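Local coordinates for glycosyltransferase (PDB 7MI0), which probably transfers sugar residues from an activated donor to an acceptor, as a two-domain GT-B glycosyltransferase of family 4, at residues Q310-I321 against I328-P339. Residues are numbered along the deposited sequence; the frame is centred on the assembly and turned at random.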
ATOM      1  N   GLN A 310       4.154 -11.224  -5.705  1.00 42.65           N
ATOM      2  CA  GLN A 310       5.459 -11.460  -6.310  1.00 38.40           C
ATOM      3  C   GLN A 310       6.456 -11.971  -5.280  1.00 41.80           C
ATOM      4  O   GLN A 310       7.284 -12.838  -5.583  1.00 44.43           O
ATOM      5  CB  GLN A 310       5.970 -10.179  -6.962  1.00 38.56           C
ATOM      6  CG  GLN A 310       5.332  -9.855  -8.284  1.00 40.14           C
ATOM      7  CD  GLN A 310       5.830  -8.539  -8.842  1.00 45.60           C
ATOM      8  OE1 GLN A 310       5.732  -7.497  -8.189  1.00 47.21           O
ATOM      9  NE2 GLN A 310       6.374  -8.579 -10.054  1.00 45.40           N
ATOM     10  N   ALA A 311       6.393 -11.447  -4.053  1.00 42.21           N
ATOM     11  CA  ALA A 311       7.282 -11.931  -3.003  1.00 42.99           C
ATOM     12  C   ALA A 311       7.060 -13.412  -2.716  1.00 46.43           C
ATOM     13  O   ALA A 311       8.001 -14.122  -2.337  1.00 41.95           O
ATOM     14  CB  ALA A 311       7.085 -11.109  -1.729  1.00 37.24           C
ATOM     15  N   MET A 312       5.836 -13.899  -2.900  1.00 44.11           N
ATOM     16  CA  MET A 312       5.497 -15.275  -2.581  1.00 42.35           C
ATOM     17  C   MET A 312       5.695 -16.224  -3.757  1.00 44.56           C
ATOM     18  O   MET A 312       5.235 -17.370  -3.692  1.00 46.94           O
ATOM     19  CB  MET A 312       4.055 -15.349  -2.075  1.00 42.23           C
ATOM     20  CG  MET A 312       3.832 -14.648  -0.746  1.00 41.61           C
ATOM     21  SD  MET A 312       4.879 -15.257   0.596  1.00 49.46           S
ATOM     22  CE  MET A 312       4.317 -16.952   0.729  1.00 48.25           C
ATOM     23  N   LYS A 313       6.370 -15.774  -4.822  1.00 43.45           N
ATOM     24  CA  LYS A 313       6.713 -16.616  -5.979  1.00 49.17           C
ATOM     25  C   LYS A 313       5.462 -17.127  -6.696  1.00 44.11           C
ATOM     26  O   LYS A 313       5.361 -18.301  -7.057  1.00 44.36           O
ATOM     27  CB  LYS A 313       7.622 -17.788  -5.574  1.00 40.45           C
ATOM     28  CG  LYS A 313       9.030 -17.405  -5.131  1.00 40.13           C
ATOM     29  CD  LYS A 313       9.844 -18.631  -4.713  1.00 47.87           C
ATOM     30  CE  LYS A 313      11.337 -18.317  -4.613  1.00 55.73           C
ATOM     31  NZ  LYS A 313      12.163 -19.499  -4.232  1.00 65.25           N
ATOM     32  N   LYS A 314       4.508 -16.227  -6.925  1.00 43.63           N
ATOM     33  CA  LYS A 314       3.247 -16.570  -7.564  1.00 47.78           C
ATOM     34  C   LYS A 314       3.153 -15.959  -8.958  1.00 42.57           C
ATOM     35  O   LYS A 314       3.880 -15.028  -9.307  1.00 38.50           O
ATOM     36  CB  LYS A 314       2.063 -16.102  -6.710  1.00 45.10           C
ATOM     37  CG  LYS A 314       2.068 -16.675  -5.310  1.00 46.40           C
ATOM     38  CD  LYS A 314       2.086 -18.196  -5.354  1.00 49.78           C
ATOM     39  CE  LYS A 314       2.406 -18.776  -3.985  1.00 53.09           C
ATOM     40  NZ  LYS A 314       2.221 -20.249  -3.927  1.00 63.60           N
ATOM     41  N   LEU A 315       2.248 -16.504  -9.765  1.00 40.10           N
ATOM     42  CA  LEU A 315       1.884 -15.861 -11.019  1.00 43.83           C
ATOM     43  C   LEU A 315       0.896 -14.744 -10.714  1.00 48.85           C
ATOM     44  O   LEU A 315      -0.166 -14.989 -10.132  1.00 51.07           O
ATOM     45  CB  LEU A 315       1.285 -16.868 -11.996  1.00 47.29           C
ATOM     46  CG  LEU A 315       2.235 -17.944 -12.523  1.00 45.56           C
ATOM     47  CD1 LEU A 315       1.542 -18.771 -13.594  1.00 46.21           C
ATOM     48  CD2 LEU A 315       3.532 -17.329 -13.053  1.00 40.08           C
ATOM     49  N   VAL A 316       1.250 -13.518 -11.093  1.00 47.63           N
ATOM     50  CA  VAL A 316       0.517 -12.318 -10.703  1.00 46.20           C
ATOM     51  C   VAL A 316      -0.097 -11.679 -11.942  1.00 46.51           C
ATOM     52  O   VAL A 316       0.589 -11.481 -12.953  1.00 46.86           O
ATOM     53  CB  VAL A 316       1.427 -11.316  -9.971  1.00 46.99           C
ATOM     54  CG1 VAL A 316       0.799  -9.935  -9.974  1.00 45.53           C
ATOM     55  CG2 VAL A 316       1.695 -11.788  -8.545  1.00 41.50           C
ATOM     56  N   ILE A 317      -1.381 -11.347 -11.851  1.00 48.05           N
ATOM     57  CA  ILE A 317      -2.125 -10.698 -12.922  1.00 47.88           C
ATOM     58  C   ILE A 317      -2.725  -9.415 -12.354  1.00 51.62           C
ATOM     59  O   ILE A 317      -3.532  -9.468 -11.417  1.00 52.86           O
ATOM     60  CB  ILE A 317      -3.220 -11.619 -13.479  1.00 49.84           C
ATOM     61  CG1 ILE A 317      -2.613 -12.903 -14.035  1.00 42.76           C
ATOM     62  CG2 ILE A 317      -4.026 -10.913 -14.539  1.00 48.68           C
ATOM     63  CD1 ILE A 317      -3.643 -13.836 -14.637  1.00 49.47           C
ATOM     64  N   ALA A 318      -2.333  -8.266 -12.913  1.00 52.72           N
ATOM     65  CA  ALA A 318      -2.790  -6.968 -12.427  1.00 47.40           C
ATOM     66  C   ALA A 318      -3.285  -6.103 -13.577  1.00 51.62           C
ATOM     67  O   ALA A 318      -2.788  -6.190 -14.706  1.00 50.57           O
ATOM     68  CB  ALA A 318      -1.684  -6.223 -11.683  1.00 47.48           C
ATOM     69  N   THR A 319      -4.271  -5.260 -13.275  1.00 54.01           N
ATOM     70  CA  THR A 319      -4.782  -4.321 -14.265  1.00 51.97           C
ATOM     71  C   THR A 319      -3.773  -3.211 -14.503  1.00 52.95           C
ATOM     72  O   THR A 319      -3.155  -2.697 -13.568  1.00 57.38           O
ATOM     73  CB  THR A 319      -6.111  -3.722 -13.813  1.00 50.20           C
ATOM     74  OG1 THR A 319      -6.031  -3.367 -12.426  1.00 62.36           O
ATOM     75  CG2 THR A 319      -7.231  -4.711 -14.016  1.00 49.42           C
ATOM     76  N   ASN A 320      -3.607  -2.844 -15.771  1.00 51.40           N
ATOM     77  CA  ASN A 320      -2.611  -1.854 -16.172  1.00 55.11           C
ATOM     78  C   ASN A 320      -3.176  -0.462 -15.910  1.00 60.00           C
ATOM     79  O   ASN A 320      -3.644   0.242 -16.806  1.00 66.41           O
ATOM     80  CB  ASN A 320      -2.233  -2.044 -17.633  1.00 53.39           C
ATOM     81  CG  ASN A 320      -1.225  -1.026 -18.103  1.00 61.10           C
ATOM     82  OD1 ASN A 320      -0.625  -0.315 -17.294  1.00 65.70           O
ATOM     83  ND2 ASN A 320      -1.032  -0.945 -19.415  1.00 65.40           N
ATOM     84  N   ILE A 321      -3.117  -0.054 -14.646  1.00 60.59           N
ATOM     85  CA  ILE A 321      -3.755   1.191 -14.236  1.00 61.72           C
ATOM     86  C   ILE A 321      -3.159   1.673 -12.919  1.00 64.04           C
ATOM     87  O   ILE A 321      -2.981   0.893 -11.975  1.00 59.41           O
ATOM     88  CB  ILE A 321      -5.283   1.004 -14.144  1.00 57.93           C
ATOM     89  CG1 ILE A 321      -5.973   2.319 -13.813  1.00 62.52           C
ATOM     90  CG2 ILE A 321      -5.650  -0.061 -13.117  1.00 59.90           C
ATOM     91  CD1 ILE A 321      -7.466   2.170 -13.665  1.00 57.63           C
ATOM     92  N   ILE A 328       5.605  -4.704 -12.164  1.00 51.89           N
ATOM     93  CA  ILE A 328       5.459  -5.869 -13.034  1.00 50.14           C
ATOM     94  C   ILE A 328       6.165  -5.605 -14.356  1.00 43.69           C
ATOM     95  O   ILE A 328       5.777  -4.703 -15.107  1.00 49.14           O
ATOM     96  CB  ILE A 328       3.982  -6.217 -13.278  1.00 52.96           C
ATOM     97  CG1 ILE A 328       3.334  -6.717 -11.987  1.00 49.06           C
ATOM     98  CG2 ILE A 328       3.850  -7.246 -14.408  1.00 42.53           C
ATOM     99  CD1 ILE A 328       1.907  -7.141 -12.156  1.00 45.14           C
ATOM    100  N   ASN A 329       7.195  -6.397 -14.644  1.00 44.23           N
ATOM    101  CA  ASN A 329       7.799  -6.435 -15.972  1.00 42.21           C
ATOM    102  C   ASN A 329       7.011  -7.463 -16.771  1.00 48.67           C
ATOM    103  O   ASN A 329       7.169  -8.675 -16.581  1.00 45.86           O
ATOM    104  CB  ASN A 329       9.282  -6.779 -15.905  1.00 43.37           C
ATOM    105  CG  ASN A 329       9.955  -6.717 -17.267  1.00 49.74           C
ATOM    106  OD1 ASN A 329       9.357  -6.264 -18.246  1.00 57.19           O
ATOM    107  ND2 ASN A 329      11.203  -7.164 -17.337  1.00 45.36           N
ATOM    108  N   ASN A 330       6.156  -6.966 -17.664  1.00 45.01           N
ATOM    109  CA  ASN A 330       5.140  -7.789 -18.302  1.00 45.33           C
ATOM    110  C   ASN A 330       5.759  -9.010 -18.972  1.00 47.79           C
ATOM    111  O   ASN A 330       6.754  -8.901 -19.695  1.00 47.40           O
ATOM    112  CB  ASN A 330       4.373  -6.941 -19.320  1.00 48.90           C
ATOM    113  CG  ASN A 330       3.220  -7.682 -19.952  1.00 45.06           C
ATOM    114  OD1 ASN A 330       2.370  -8.249 -19.263  1.00 48.18           O
ATOM    115  ND2 ASN A 330       3.187  -7.689 -21.277  1.00 46.73           N
ATOM    116  N   ASN A 331       5.160 -10.176 -18.702  1.00 50.22           N
ATOM    117  CA  ASN A 331       5.569 -11.481 -19.220  1.00 43.92           C
ATOM    118  C   ASN A 331       6.920 -11.936 -18.678  1.00 48.97           C
ATOM    119  O   ASN A 331       7.540 -12.844 -19.239  1.00 47.23           O
ATOM    120  CB  ASN A 331       5.583 -11.503 -20.753  1.00 45.48           C
ATOM    121  CG  ASN A 331       4.203 -11.354 -21.344  1.00 47.50           C
ATOM    122  OD1 ASN A 331       3.224 -11.833 -20.778  1.00 55.19           O
ATOM    123  ND2 ASN A 331       4.112 -10.680 -22.484  1.00 52.33           N
ATOM    124  N   ILE A 332       7.393 -11.342 -17.585  1.00 48.16           N
ATOM    125  CA  ILE A 332       8.693 -11.712 -17.042  1.00 45.10           C
ATOM    126  C   ILE A 332       8.601 -11.883 -15.530  1.00 45.37           C
ATOM    127  O   ILE A 332       9.065 -12.886 -14.978  1.00 46.88           O
ATOM    128  CB  ILE A 332       9.760 -10.680 -17.447  1.00 43.72           C
ATOM    129  CG1 ILE A 332      10.171 -10.920 -18.901  1.00 42.50           C
ATOM    130  CG2 ILE A 332      10.952 -10.721 -16.499  1.00 39.04           C
ATOM    131  CD1 ILE A 332      11.182  -9.942 -19.426  1.00 45.56           C
ATOM    132  N   THR A 333       7.988 -10.922 -14.845  1.00 45.03           N
ATOM    133  CA  THR A 333       7.703 -11.072 -13.426  1.00 43.88           C
ATOM    134  C   THR A 333       6.212 -11.090 -13.126  1.00 43.34           C
ATOM    135  O   THR A 333       5.829 -11.145 -11.951  1.00 39.45           O
ATOM    136  CB  THR A 333       8.385  -9.962 -12.624  1.00 43.14           C
ATOM    137  OG1 THR A 333       8.070  -8.684 -13.195  1.00 47.40           O
ATOM    138  CG2 THR A 333       9.883 -10.164 -12.644  1.00 39.64           C
ATOM    139  N   GLY A 334       5.371 -11.069 -14.152  1.00 40.63           N
ATOM    140  CA  GLY A 334       3.936 -11.011 -13.975  1.00 43.32           C
ATOM    141  C   GLY A 334       3.286 -10.613 -15.284  1.00 45.46           C
ATOM    142  O   GLY A 334       3.939 -10.544 -16.325  1.00 46.09           O
ATOM    143  N   PHE A 335       1.986 -10.333 -15.209  1.00 42.76           N
ATOM    144  CA  PHE A 335       1.217 -10.043 -16.410  1.00 48.06           C
ATOM    145  C   PHE A 335       0.327  -8.825 -16.207  1.00 48.54           C
ATOM    146  O   PHE A 335      -0.276  -8.658 -15.141  1.00 46.93           O
ATOM    147  CB  PHE A 335       0.366 -11.250 -16.814  1.00 48.06           C
ATOM    148  CG  PHE A 335       1.126 -12.547 -16.823  1.00 47.82           C
ATOM    149  CD1 PHE A 335       1.911 -12.900 -17.910  1.00 47.93           C
ATOM    150  CD2 PHE A 335       1.056 -13.414 -15.741  1.00 44.24           C
ATOM    151  CE1 PHE A 335       2.610 -14.094 -17.922  1.00 44.22           C
ATOM    152  CE2 PHE A 335       1.750 -14.607 -15.744  1.00 41.20           C
ATOM    153  CZ  PHE A 335       2.528 -14.948 -16.835  1.00 46.53           C
ATOM    154  N   HIS A 336       0.261  -7.977 -17.237  1.00 47.93           N
ATOM    155  CA  HIS A 336      -0.661  -6.848 -17.296  1.00 46.75           C
ATOM    156  C   HIS A 336      -1.927  -7.253 -18.033  1.00 49.78           C
ATOM    157  O   HIS A 336      -1.893  -8.074 -18.953  1.00 50.20           O
ATOM    158  CB  HIS A 336      -0.045  -5.650 -18.028  1.00 45.72           C
ATOM    159  CG  HIS A 336       1.214  -5.130 -17.412  1.00 50.89           C
ATOM    160  ND1 HIS A 336       2.153  -4.427 -18.136  1.00 51.52           N
ATOM    161  CD2 HIS A 336       1.686  -5.194 -16.145  1.00 52.35           C
ATOM    162  CE1 HIS A 336       3.155  -4.090 -17.342  1.00 51.39           C
ATOM    163  NE2 HIS A 336       2.896  -4.543 -16.128  1.00 50.58           N
ATOM    164  N   VAL A 337      -3.052  -6.662 -17.627  1.00 52.26           N
ATOM    165  CA  VAL A 337      -4.302  -6.770 -18.372  1.00 53.12           C
ATOM    166  C   VAL A 337      -4.947  -5.389 -18.435  1.00 53.96           C
ATOM    167  O   VAL A 337      -4.719  -4.539 -17.570  1.00 56.67           O
ATOM    168  CB  VAL A 337      -5.280  -7.800 -17.755  1.00 52.20           C
ATOM    169  CG1 VAL A 337      -6.314  -8.217 -18.771  1.00 63.30           C
ATOM    170  CG2 VAL A 337      -4.553  -9.018 -17.305  1.00 56.52           C
ATOM    171  N   GLU A 338      -5.739  -5.162 -19.481  1.00 57.35           N
ATOM    172  CA  GLU A 338      -6.521  -3.937 -19.564  1.00 58.08           C
ATOM    173  C   GLU A 338      -7.595  -3.924 -18.478  1.00 61.98           C
ATOM    174  O   GLU A 338      -8.253  -4.945 -18.232  1.00 54.53           O
ATOM    175  CB  GLU A 338      -7.183  -3.800 -20.932  1.00 57.04           C
ATOM    176  CG  GLU A 338      -6.355  -3.087 -21.978  1.00 65.54           C
ATOM    177  CD  GLU A 338      -7.100  -2.956 -23.298  1.00 90.91           C
ATOM    178  OE1 GLU A 338      -8.343  -3.125 -23.309  1.00 79.93           O
ATOM    179  OE2 GLU A 338      -6.443  -2.690 -24.327  1.00103.00           O
ATOM    180  N   PRO A 339      -7.810  -2.785 -17.825  1.00 57.23           N
ATOM    181  CA  PRO A 339      -8.825  -2.721 -16.773  1.00 51.82           C
ATOM    182  C   PRO A 339     -10.224  -2.770 -17.360  1.00 58.40           C
ATOM    183  O   PRO A 339     -10.476  -2.283 -18.465  1.00 58.37           O
ATOM    184  CB  PRO A 339      -8.560  -1.367 -16.103  1.00 58.64           C
ATOM    185  CG  PRO A 339      -7.268  -0.852 -16.710  1.00 58.59           C
ATOM    186  CD  PRO A 339      -7.169  -1.482 -18.050  1.00 52.39           C
TER
HETATM  187  O   HOH W   1       4.163 -13.030 -11.302  1.00 38.77           O
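Strands 315-319 and 335-337 run parallel, their short axes 4.8 Å apart and 30° askew, pairing Ile317 with Phe335, Ala318 with His336 and Thr319 with Val337. Four backbone bonds alternate along them: Phe335 N to Val316 O, Ala318 N to Phe335 O, Val337 N to Ala318 O, and Asn320 N to Val337 O. Before the first, a water bridges Lys314 O, Val316 N and Thr333 O. On the face of Ile317, Phe335 and Val337, Ile317 divides its branches: CG1 meets Phe335 CD2 at 4.1 Å, while CG2, trans to the backbone N (chi1 of CG1 -60°), reaches Val337 CG2 at 3.4 Å. Leu315 CD2 lies at the edge of the Phe335 ring, 4.2 Å from CE2; helices 342-355 and 359-375 pack against this ring. On the face of Ala318, Ile328 CD1 sits 3.7 Å from both Val316 CG1 and Ala318 CB. Beside it, Gln310 NE2 donates to Thr333 O (3.2 Å) from above the carbonyl plane and also to Thr327 O. Past the strands, Pro339 CG packs on Ile321 CB at 3.7 Å. Strand 335-337 thus closes one side of the six-stranded parallel sheet of the C-terminal Rossmann-like domain: main-chain amides set the register, apolar branches pack on the Ile317 face and, around Ile328, on the Ala318 face, and the Gln310 amide ties the loop before the strand to the end of helix 304-311.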